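PDB 6HOX: binding domain (Hc) of Paraclostridial Mosquitocidal Protein 1 from Paraclostridium bifermentans, which forms the receptor-binding part of a mosquitocidal neurotoxin heavy chain that targets host nerve cells and carries the light chain into their cytosol. Local coordinates for residues Y283-P288 / V361-R366. Numbering follows the deposited sequence.
Sequences YGEYYP and VLNEGR
Strand 285-288 meets strand 361-363 in the beta-trefoil C-terminal half of the receptor-binding domain, where the two run at 128° and their axes approach to 4.6 Å. Here the hairpin of strands 275-280 and 285-291 meets the antiparallel pair 345-348 and 361-363 with very little backbone bonding: a lone hydrogen bond, Leu362 N to Tyr286 O at 2.8 Å, links the segments. Its N-H...O angle is 163°, so the bond is nearly straight, although the donor is tilted out of the carbonyl plane. Backbone bonds to other strands pair Tyr287 with Thr278, Val361 with Thr348 and Asn363 with Ile346.

Side chains fill in around this bond. With CG1 of Val361 anti to the carbonyl carbon (chi1 -62°), that methyl lies over one face of the Tyr287 ring, off centre, in a CH-pi contact 3.8 Å from the ring centroid. The valine and tyrosine side chains run alongside each other in the same direction. Pro288 and Leu362 instead lie alongside but point opposite ways, the proline CG reaching leucine CD2 at 3.8 Å, and Phe339 touches both. Tyr286 adds its CB against the CB of Leu362, while its ring meets those of Tyr279 and Tyr342.

A polar fringe borders the valine. Glu285, bent at its second side-chain torsion, brings OE1 to 3.7 Å from Val361 CG2, and its OE2 has a long, weak ion pair with Lys354. Asn363 OD1 lies 3.4 Å from Glu285 OE1, two acceptors with no bond between them, while Asn363 ND2 donates to Gly365 O at 3.3 Å.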
loop_
_atom_site.group_PDB
_atom_site.type_symbol
_atom_site.label_atom_id
_atom_site.label_comp_id
_atom_site.label_asym_id
_atom_site.label_seq_id
_atom_site.Cartn_x
_atom_site.Cartn_y
_atom_site.Cartn_z
ATOM N N TYR A 283 24.650 25.394 20.472
ATOM C CA TYR A 283 25.474 24.228 20.170
ATOM C C TYR A 283 26.022 24.411 18.752
ATOM O O TYR A 283 25.684 25.358 18.065
ATOM C CB TYR A 283 24.681 22.930 20.290
ATOM C CG TYR A 283 23.975 22.706 21.602
ATOM C CD1 TYR A 283 24.656 22.216 22.709
ATOM C CD2 TYR A 283 22.611 22.926 21.726
ATOM C CE1 TYR A 283 24.004 21.975 23.911
ATOM C CE2 TYR A 283 21.943 22.688 22.917
ATOM C CZ TYR A 283 22.643 22.211 24.013
ATOM O OH TYR A 283 21.992 21.981 25.190
ATOM N N GLY A 284 26.860 23.493 18.296
ATOM C CA GLY A 284 27.364 23.622 16.941
ATOM C C GLY A 284 26.515 22.874 15.925
ATOM O O GLY A 284 27.027 22.557 14.853
ATOM N N GLU A 285 25.222 22.641 16.226
ATOM C CA GLU A 285 24.476 21.508 15.652
ATOM C C GLU A 285 23.216 21.936 14.883
ATOM O O GLU A 285 22.490 22.843 15.276
ATOM C CB GLU A 285 24.068 20.534 16.757
ATOM C CG GLU A 285 25.240 19.951 17.530
ATOM C CD GLU A 285 26.159 19.014 16.759
ATOM O OE1 GLU A 285 25.818 18.616 15.617
ATOM O OE2 GLU A 285 27.221 18.676 17.311
ATOM N N TYR A 286 22.960 21.204 13.792
ATOM C CA TYR A 286 21.661 21.127 13.138
ATOM C C TYR A 286 20.840 19.979 13.746
ATOM O O TYR A 286 21.320 18.846 13.852
ATOM C CB TYR A 286 21.824 20.889 11.637
ATOM C CG TYR A 286 22.697 21.884 10.921
ATOM C CD1 TYR A 286 24.062 21.689 10.827
ATOM C CD2 TYR A 286 22.153 22.994 10.297
ATOM C CE1 TYR A 286 24.874 22.589 10.162
ATOM C CE2 TYR A 286 22.949 23.896 9.612
ATOM C CZ TYR A 286 24.317 23.696 9.549
ATOM O OH TYR A 286 25.124 24.575 8.880
ATOM N N TYR A 287 19.599 20.288 14.128
ATOM C CA TYR A 287 18.662 19.341 14.709
ATOM C C TYR A 287 17.528 19.081 13.717
ATOM O O TYR A 287 16.859 20.013 13.280
ATOM C CB TYR A 287 18.087 19.867 16.029
ATOM C CG TYR A 287 19.033 19.821 17.204
ATOM C CD1 TYR A 287 20.052 20.749 17.355
ATOM C CD2 TYR A 287 18.928 18.825 18.157
ATOM C CE1 TYR A 287 20.923 20.702 18.436
ATOM C CE2 TYR A 287 19.792 18.761 19.241
ATOM C CZ TYR A 287 20.798 19.703 19.387
ATOM O OH TYR A 287 21.649 19.614 20.459
ATOM N N PRO A 288 17.243 17.810 13.343
ATOM C CA PRO A 288 16.027 17.514 12.585
ATOM C C PRO A 288 14.842 17.498 13.559
ATOM O O PRO A 288 14.997 17.123 14.716
ATOM C CB PRO A 288 16.344 16.148 11.965
ATOM C CG PRO A 288 17.216 15.483 13.016
ATOM C CD PRO A 288 18.049 16.609 13.607
ATOM N N VAL A 361 20.996 14.757 15.850
ATOM C CA VAL A 361 21.488 15.880 15.116
ATOM C C VAL A 361 21.818 15.402 13.700
ATOM O O VAL A 361 21.751 14.202 13.425
ATOM C CB VAL A 361 22.727 16.496 15.812
ATOM C CG1 VAL A 361 22.383 17.020 17.199
ATOM C CG2 VAL A 361 23.881 15.503 15.891
ATOM N N LEU A 362 22.134 16.354 12.812
ATOM C CA LEU A 362 22.660 16.088 11.493
ATOM C C LEU A 362 24.147 16.440 11.498
ATOM O O LEU A 362 24.504 17.568 11.778
ATOM C CB LEU A 362 21.916 16.924 10.445
ATOM C CG LEU A 362 20.398 16.832 10.490
ATOM C CD1 LEU A 362 19.783 17.711 9.419
ATOM C CD2 LEU A 362 19.925 15.387 10.340
ATOM N N ASN A 363 24.992 15.458 11.181
ATOM C CA ASN A 363 26.416 15.592 11.347
ATOM C C ASN A 363 27.102 14.829 10.221
ATOM O O ASN A 363 26.586 13.821 9.777
ATOM C CB ASN A 363 26.863 15.059 12.709
ATOM C CG ASN A 363 28.103 15.736 13.252
ATOM O OD1 ASN A 363 28.050 16.881 13.671
ATOM N ND2 ASN A 363 29.208 15.017 13.301
ATOM N N GLU A 364 28.259 15.336 9.782
ATOM C CA GLU A 364 29.122 14.653 8.842
ATOM C C GLU A 364 29.743 13.433 9.531
ATOM O O GLU A 364 29.957 12.410 8.910
ATOM C CB GLU A 364 30.212 15.599 8.340
ATOM C CG GLU A 364 31.096 14.964 7.288
ATOM C CD GLU A 364 31.739 15.930 6.308
ATOM O OE1 GLU A 364 32.450 16.853 6.769
ATOM O OE2 GLU A 364 31.523 15.760 5.088
ATOM N N GLY A 365 30.012 13.577 10.830
ATOM C CA GLY A 365 30.629 12.549 11.659
ATOM C C GLY A 365 29.628 11.516 12.167
ATOM O O GLY A 365 28.841 11.791 13.091
ATOM N N ARG A 366 29.699 10.325 11.562
ATOM C CA ARG A 366 29.008 9.107 11.979
ATOM C C ARG A 366 29.383 8.784 13.428
ATOM O O ARG A 366 30.563 8.655 13.749
ATOM C CB ARG A 366 29.415 7.974 11.031
ATOM C CG ARG A 366 28.490 6.768 11.006
ATOM C CD ARG A 366 28.707 5.971 9.734
ATOM N NE ARG A 366 27.807 4.831 9.670
ATOM C CZ ARG A 366 27.990 3.669 10.298
ATOM N NH1 ARG A 366 29.111 3.427 10.966
ATOM N NH2 ARG A 366 27.041 2.749 10.261
#